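Long-range contacts in PT26-6P (Thermococcus sp., PDB 2WB7), which is of unknown function but is encoded by a euryarchaeal mobile element and combines immunoglobulin-like domains with a helical domain: residues 274-279 with 379-384; 308-313 with 351-356. One frame throughout, in Å; residues are numbered along the deposited sequence.

Contact 1. Residues 274-279 with 379-384; sequences PVHVLN and PMISVL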
loop_
_atom_site.group_PDB
_atom_site.type_symbol
_atom_site.label_atom_id
_atom_site.label_comp_id
_atom_site.label_asym_id
_atom_site.label_seq_id
_atom_site.Cartn_x
_atom_site.Cartn_y
_atom_site.Cartn_z
ATOM N N PRO A 274 14.648 -10.006 -9.159
ATOM C CA PRO A 274 15.104 -10.038 -7.753
ATOM C C PRO A 274 16.498 -9.403 -7.479
ATOM O O PRO A 274 16.954 -9.375 -6.327
ATOM C CB PRO A 274 15.120 -11.545 -7.425
ATOM C CG PRO A 274 14.842 -12.282 -8.775
ATOM C CD PRO A 274 14.899 -11.273 -9.865
ATOM N N VAL A 275 17.163 -8.916 -8.530
ATOM C CA VAL A 275 18.498 -8.331 -8.402
ATOM C C VAL A 275 18.520 -6.922 -8.956
ATOM O O VAL A 275 18.047 -6.680 -10.069
ATOM C CB VAL A 275 19.521 -9.104 -9.207
ATOM C CG1 VAL A 275 20.860 -8.924 -8.604
ATOM C CG2 VAL A 275 19.175 -10.540 -9.208
ATOM N N HIS A 276 19.090 -5.996 -8.185
ATOM C CA HIS A 276 19.137 -4.582 -8.557
ATOM C C HIS A 276 20.505 -4.033 -8.228
ATOM O O HIS A 276 20.827 -3.816 -7.068
ATOM C CB HIS A 276 18.068 -3.809 -7.787
ATOM C CG HIS A 276 16.689 -4.367 -7.965
ATOM N ND1 HIS A 276 15.860 -3.987 -9.000
ATOM C CD2 HIS A 276 15.998 -5.293 -7.254
ATOM C CE1 HIS A 276 14.715 -4.641 -8.909
ATOM N NE2 HIS A 276 14.772 -5.439 -7.858
ATOM N N VAL A 277 21.324 -3.832 -9.252
ATOM C CA VAL A 277 22.701 -3.392 -9.050
ATOM C C VAL A 277 22.964 -2.200 -9.935
ATOM O O VAL A 277 22.396 -2.106 -11.018
ATOM C CB VAL A 277 23.711 -4.497 -9.428
ATOM C CG1 VAL A 277 25.092 -4.116 -8.952
ATOM C CG2 VAL A 277 23.293 -5.840 -8.843
ATOM N N LEU A 278 23.828 -1.293 -9.488
ATOM C CA LEU A 278 24.209 -0.146 -10.318
ATOM C C LEU A 278 24.785 -0.618 -11.652
ATOM O O LEU A 278 25.441 -1.658 -11.726
ATOM C CB LEU A 278 25.213 0.765 -9.603
ATOM C CG LEU A 278 24.690 1.635 -8.454
ATOM C CD1 LEU A 278 25.789 2.494 -7.852
ATOM C CD2 LEU A 278 23.504 2.504 -8.900
ATOM N N ASN A 279 24.534 0.164 -12.694
ATOM C CA ASN A 279 24.911 -0.181 -14.064
ATOM C C ASN A 279 24.294 -1.442 -14.603
ATOM O O ASN A 279 24.684 -1.894 -15.675
ATOM C CB ASN A 279 26.425 -0.201 -14.285
ATOM C CG ASN A 279 26.967 1.177 -14.555
ATOM O OD1 ASN A 279 26.238 2.071 -15.015
ATOM N ND2 ASN A 279 28.233 1.386 -14.234
ATOM N N PRO A 379 7.749 -0.049 -4.508
ATOM C CA PRO A 379 8.309 -1.383 -4.338
ATOM C C PRO A 379 9.510 -1.289 -3.431
ATOM O O PRO A 379 10.378 -0.447 -3.654
ATOM C CB PRO A 379 8.761 -1.757 -5.750
ATOM C CG PRO A 379 7.934 -0.919 -6.652
ATOM C CD PRO A 379 7.723 0.369 -5.918
HETATM N N MSE A 380 9.552 -2.124 -2.399
HETATM C CA MSE A 380 10.594 -2.019 -1.389
HETATM C C MSE A 380 11.889 -2.639 -1.897
HETATM O O MSE A 380 12.390 -3.619 -1.348
HETATM C CB MSE A 380 10.114 -2.680 -0.106
HETATM C CG MSE A 380 8.926 -1.962 0.517
HETATM SE SE MSE A 380 9.486 -0.250 1.176
HETATM C CE MSE A 380 10.127 -0.989 2.830
ATOM N N ILE A 381 12.408 -2.086 -2.988
ATOM C CA ILE A 381 13.598 -2.636 -3.605
ATOM C C ILE A 381 14.816 -1.990 -2.975
ATOM O O ILE A 381 14.702 -1.094 -2.141
ATOM C CB ILE A 381 13.622 -2.418 -5.142
ATOM C CG1 ILE A 381 13.469 -0.935 -5.505
ATOM C CG2 ILE A 381 12.540 -3.219 -5.817
ATOM C CD1 ILE A 381 14.782 -0.231 -5.930
ATOM N N SER A 382 15.985 -2.463 -3.358
ATOM C CA SER A 382 17.209 -1.775 -3.003
ATOM C C SER A 382 18.189 -1.950 -4.151
ATOM O O SER A 382 18.315 -3.047 -4.710
ATOM C CB SER A 382 17.802 -2.354 -1.734
ATOM O OG SER A 382 19.107 -1.835 -1.544
ATOM N N VAL A 383 18.862 -0.870 -4.523
ATOM C CA VAL A 383 19.851 -0.969 -5.574
ATOM C C VAL A 383 21.224 -1.047 -4.949
ATOM O O VAL A 383 21.624 -0.148 -4.234
ATOM C CB VAL A 383 19.777 0.196 -6.521
ATOM C CG1 VAL A 383 20.857 0.052 -7.558
ATOM C CG2 VAL A 383 18.378 0.264 -7.165
ATOM N N LEU A 384 21.928 -2.140 -5.191
ATOM C CA LEU A 384 23.242 -2.361 -4.582
ATOM C C LEU A 384 24.363 -1.837 -5.468
ATOM O O LEU A 384 24.194 -1.691 -6.685
ATOM C CB LEU A 384 23.472 -3.851 -4.323
ATOM C CG LEU A 384 22.434 -4.536 -3.445
ATOM C CD1 LEU A 384 22.580 -6.006 -3.562
ATOM C CD2 LEU A 384 22.591 -4.113 -2.013
#

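Contact 2. Residues 308-313 with 351-356; sequences FVTLRV and LDYHAL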
loop_
_atom_site.group_PDB
_atom_site.type_symbol
_atom_site.label_atom_id
_atom_site.label_comp_id
_atom_site.label_asym_id
_atom_site.label_seq_id
_atom_site.Cartn_x
_atom_site.Cartn_y
_atom_site.Cartn_z
ATOM N N PHE A 308 4.622 5.261 -13.803
ATOM C CA PHE A 308 5.571 4.423 -13.069
ATOM C C PHE A 308 6.947 4.936 -13.399
ATOM O O PHE A 308 7.235 5.195 -14.574
ATOM C CB PHE A 308 5.429 2.949 -13.480
ATOM C CG PHE A 308 4.076 2.376 -13.157
ATOM C CD1 PHE A 308 3.770 1.972 -11.856
ATOM C CD2 PHE A 308 3.087 2.316 -14.122
ATOM C CE1 PHE A 308 2.520 1.494 -11.539
ATOM C CE2 PHE A 308 1.831 1.831 -13.803
ATOM C CZ PHE A 308 1.552 1.416 -12.507
ATOM N N VAL A 309 7.786 5.116 -12.379
ATOM C CA VAL A 309 9.115 5.688 -12.575
ATOM C C VAL A 309 10.185 4.978 -11.763
ATOM O O VAL A 309 9.883 4.202 -10.864
ATOM C CB VAL A 309 9.168 7.208 -12.193
ATOM C CG1 VAL A 309 8.048 7.981 -12.898
ATOM C CG2 VAL A 309 9.112 7.387 -10.681
ATOM N N THR A 310 11.443 5.224 -12.108
ATOM C CA THR A 310 12.533 5.000 -11.171
ATOM C C THR A 310 13.057 6.391 -10.916
ATOM O O THR A 310 12.998 7.258 -11.810
ATOM C CB THR A 310 13.674 4.128 -11.738
ATOM O OG1 THR A 310 14.149 4.668 -12.978
ATOM C CG2 THR A 310 13.207 2.728 -11.955
ATOM N N LEU A 311 13.538 6.618 -9.703
ATOM C CA LEU A 311 14.086 7.897 -9.343
ATOM C C LEU A 311 15.545 7.715 -8.935
ATOM O O LEU A 311 15.862 6.945 -8.005
ATOM C CB LEU A 311 13.282 8.501 -8.204
ATOM C CG LEU A 311 11.806 8.773 -8.501
ATOM C CD1 LEU A 311 11.085 9.286 -7.266
ATOM C CD2 LEU A 311 11.673 9.770 -9.625
ATOM N N ARG A 312 16.445 8.400 -9.636
ATOM C CA ARG A 312 17.844 8.362 -9.234
ATOM C C ARG A 312 17.968 9.203 -7.994
ATOM O O ARG A 312 17.462 10.320 -7.949
ATOM C CB ARG A 312 18.759 8.913 -10.321
ATOM C CG ARG A 312 20.218 8.963 -9.917
ATOM C CD ARG A 312 21.127 9.169 -11.135
ATOM N NE ARG A 312 20.521 10.104 -12.077
ATOM C CZ ARG A 312 19.902 9.739 -13.198
ATOM N NH1 ARG A 312 19.815 8.462 -13.534
ATOM N NH2 ARG A 312 19.369 10.658 -13.993
ATOM N N VAL A 313 18.592 8.649 -6.970
ATOM C CA VAL A 313 18.909 9.421 -5.788
ATOM C C VAL A 313 20.359 9.850 -5.891
ATOM O O VAL A 313 21.270 9.017 -6.012
ATOM C CB VAL A 313 18.706 8.613 -4.495
ATOM C CG1 VAL A 313 19.194 9.397 -3.316
ATOM C CG2 VAL A 313 17.257 8.273 -4.317
ATOM N N LEU A 351 23.790 7.750 -5.964
ATOM C CA LEU A 351 23.770 6.917 -4.759
ATOM C C LEU A 351 23.020 5.602 -4.982
ATOM O O LEU A 351 23.545 4.519 -4.725
ATOM C CB LEU A 351 23.111 7.665 -3.601
ATOM C CG LEU A 351 23.062 6.870 -2.286
ATOM C CD1 LEU A 351 24.451 6.755 -1.686
ATOM C CD2 LEU A 351 22.115 7.475 -1.280
ATOM N N ASP A 352 21.773 5.712 -5.436
ATOM C CA ASP A 352 20.953 4.552 -5.724
ATOM C C ASP A 352 19.707 5.010 -6.459
ATOM O O ASP A 352 19.601 6.176 -6.824
ATOM C CB ASP A 352 20.573 3.834 -4.432
ATOM C CG ASP A 352 19.680 4.682 -3.508
ATOM O OD1 ASP A 352 19.917 4.679 -2.282
ATOM O OD2 ASP A 352 18.728 5.335 -3.991
ATOM N N TYR A 353 18.770 4.093 -6.670
ATOM C CA TYR A 353 17.504 4.414 -7.302
ATOM C C TYR A 353 16.328 3.881 -6.473
ATOM O O TYR A 353 16.453 2.878 -5.771
ATOM C CB TYR A 353 17.428 3.775 -8.684
ATOM C CG TYR A 353 18.293 4.390 -9.751
ATOM C CD1 TYR A 353 19.671 4.223 -9.746
ATOM C CD2 TYR A 353 17.724 5.091 -10.795
ATOM C CE1 TYR A 353 20.456 4.771 -10.747
ATOM C CE2 TYR A 353 18.492 5.639 -11.789
ATOM C CZ TYR A 353 19.856 5.481 -11.758
ATOM O OH TYR A 353 20.601 6.034 -12.760
ATOM N N HIS A 354 15.186 4.558 -6.582
ATOM C CA HIS A 354 13.934 4.107 -5.995
ATOM C C HIS A 354 12.929 3.886 -7.121
ATOM O O HIS A 354 13.000 4.533 -8.177
ATOM C CB HIS A 354 13.380 5.167 -5.046
ATOM C CG HIS A 354 14.095 5.252 -3.733
ATOM N ND1 HIS A 354 13.434 5.201 -2.520
ATOM C CD2 HIS A 354 15.410 5.392 -3.441
ATOM C CE1 HIS A 354 14.313 5.296 -1.536
ATOM N NE2 HIS A 354 15.518 5.420 -2.068
ATOM N N ALA A 355 11.994 2.965 -6.911
ATOM C CA ALA A 355 10.936 2.743 -7.882
ATOM C C ALA A 355 9.669 3.270 -7.247
ATOM O O ALA A 355 9.473 3.104 -6.040
ATOM C CB ALA A 355 10.803 1.259 -8.210
ATOM N N LEU A 356 8.825 3.927 -8.042
ATOM C CA LEU A 356 7.560 4.450 -7.543
ATOM C C LEU A 356 6.473 4.344 -8.599
ATOM O O LEU A 356 6.734 4.458 -9.797
ATOM C CB LEU A 356 7.716 5.904 -7.127
ATOM C CG LEU A 356 6.521 6.608 -6.493
ATOM C CD1 LEU A 356 6.369 6.220 -5.049
ATOM C CD2 LEU A 356 6.708 8.104 -6.590
#

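Contact 1. Residues 274-279 with 379-384
His276 and Leu278 grip the two ends of the Leu384 backbone, and these two hydrogen bonds carry the polar part of the contact. Leu384 N donates to His276 O at 2.7 Å in a nearly straight bond (170°), and Leu384 O takes the N-H of Leu278 at 2.9 Å. The result is a single beta bridge that pairs Val277 with Leu384, their CA atoms 4.6 Å apart. Weaker CA-H...O contacts reinforce it, from Val383 CA to His276 O and from Val277 CA to Leu384 O.

His276 CG lies anti to its carbonyl carbon (chi1 -55°), which swings the imidazole across Ile381, and the isoleucine lies over one ring face; its CG2 makes an off-centre CH-pi contact, 4.2 Å from the ring centroid. Beyond the bridge, Leu278 CD2 meets Val383 CG1 at 3.8 Å, the two side chains crossing at about a right angle. With the ring cut back to an alanine here, the Ile381 methyl is likely to lose the face it packs on, and Tyr344 OH its ND1 partner.

Both segments run on from strand ends: 274-279 lies in the loop from strand 266-272 to strand 281-290, while residues 379-384 leave the end of strand 370-379 on the way to the helical domain. There Ser382 OG bonds Asp509 of helix 503-523, and Val383 O receives Lys497 NZ from helix 471-499.

Contact 2. Residues 308-313 with 351-356
Arg312 leaves its strand with CG anti to the backbone N (chi1 177°), then bends at chi3 (39°), which brings the guanidinium back to Tyr353, whose own CG lies anti to its carbonyl carbon. The strands beneath are neighbours in the antiparallel sheet of the second immunoglobulin-like domain, and a classic beta bulge interrupts the pairing at Val313, which faces both Leu351 and Asp352.

Val309 with Leu356 and Leu311 with His354 are hydrogen-bonded pairs, each closed by two backbone bonds; between and beyond them, Thr310 with Ala355 and Arg312 with Tyr353 are non-hydrogen-bonded pairs. At the bulge, Leu351 N donates to Val313 O at 2.8 Å. Asp352 N reaches Val313 O only weakly, at 3.4 Å. In return Val313 N donates to Asp352 O.

On the face bearing Val313, its CG2 packs at 3.5 Å against His354 CD2, and CG1 meets Leu351 CD2 at 4.0 Å. The His354 imidazole is pinned at both nitrogens, ND1 by Glu378 and NE2 by Asp502, so its rotation is probably fixed. On the other face the Tyr353 ring lies against Arg312, whose CA sits over it 4.0 Å from the centroid. Tyr353 OH also bonds the backbone O of Thr345. The guanidinium and phenol planes stand 83° apart, and Arg312 NH1 reaches Tyr353 OH at 2.7 Å, in the guanidinium plane.

Contact 2 is nested in the chain loop that contact 1 closes, and their centres lie about 10 Å apart. They touch directly through strand 351-356 and segment 379-384: Pro379 CD approaches Ala355 O at 3.2 Å, and Tyr353 O has Val383 CG2 and Ile381 CD1 each at 3.5 Å. Tyr344 serves both, bonding His276 through its hydroxyl while its ring meets that of Tyr353. Helix 503-523 also spans the pair, touching Ser382 and Leu384 in contact 1 and Asp352 and His354 in contact 2. Together the contacts therefore mark where the second immunoglobulin-like domain abuts the helical domain.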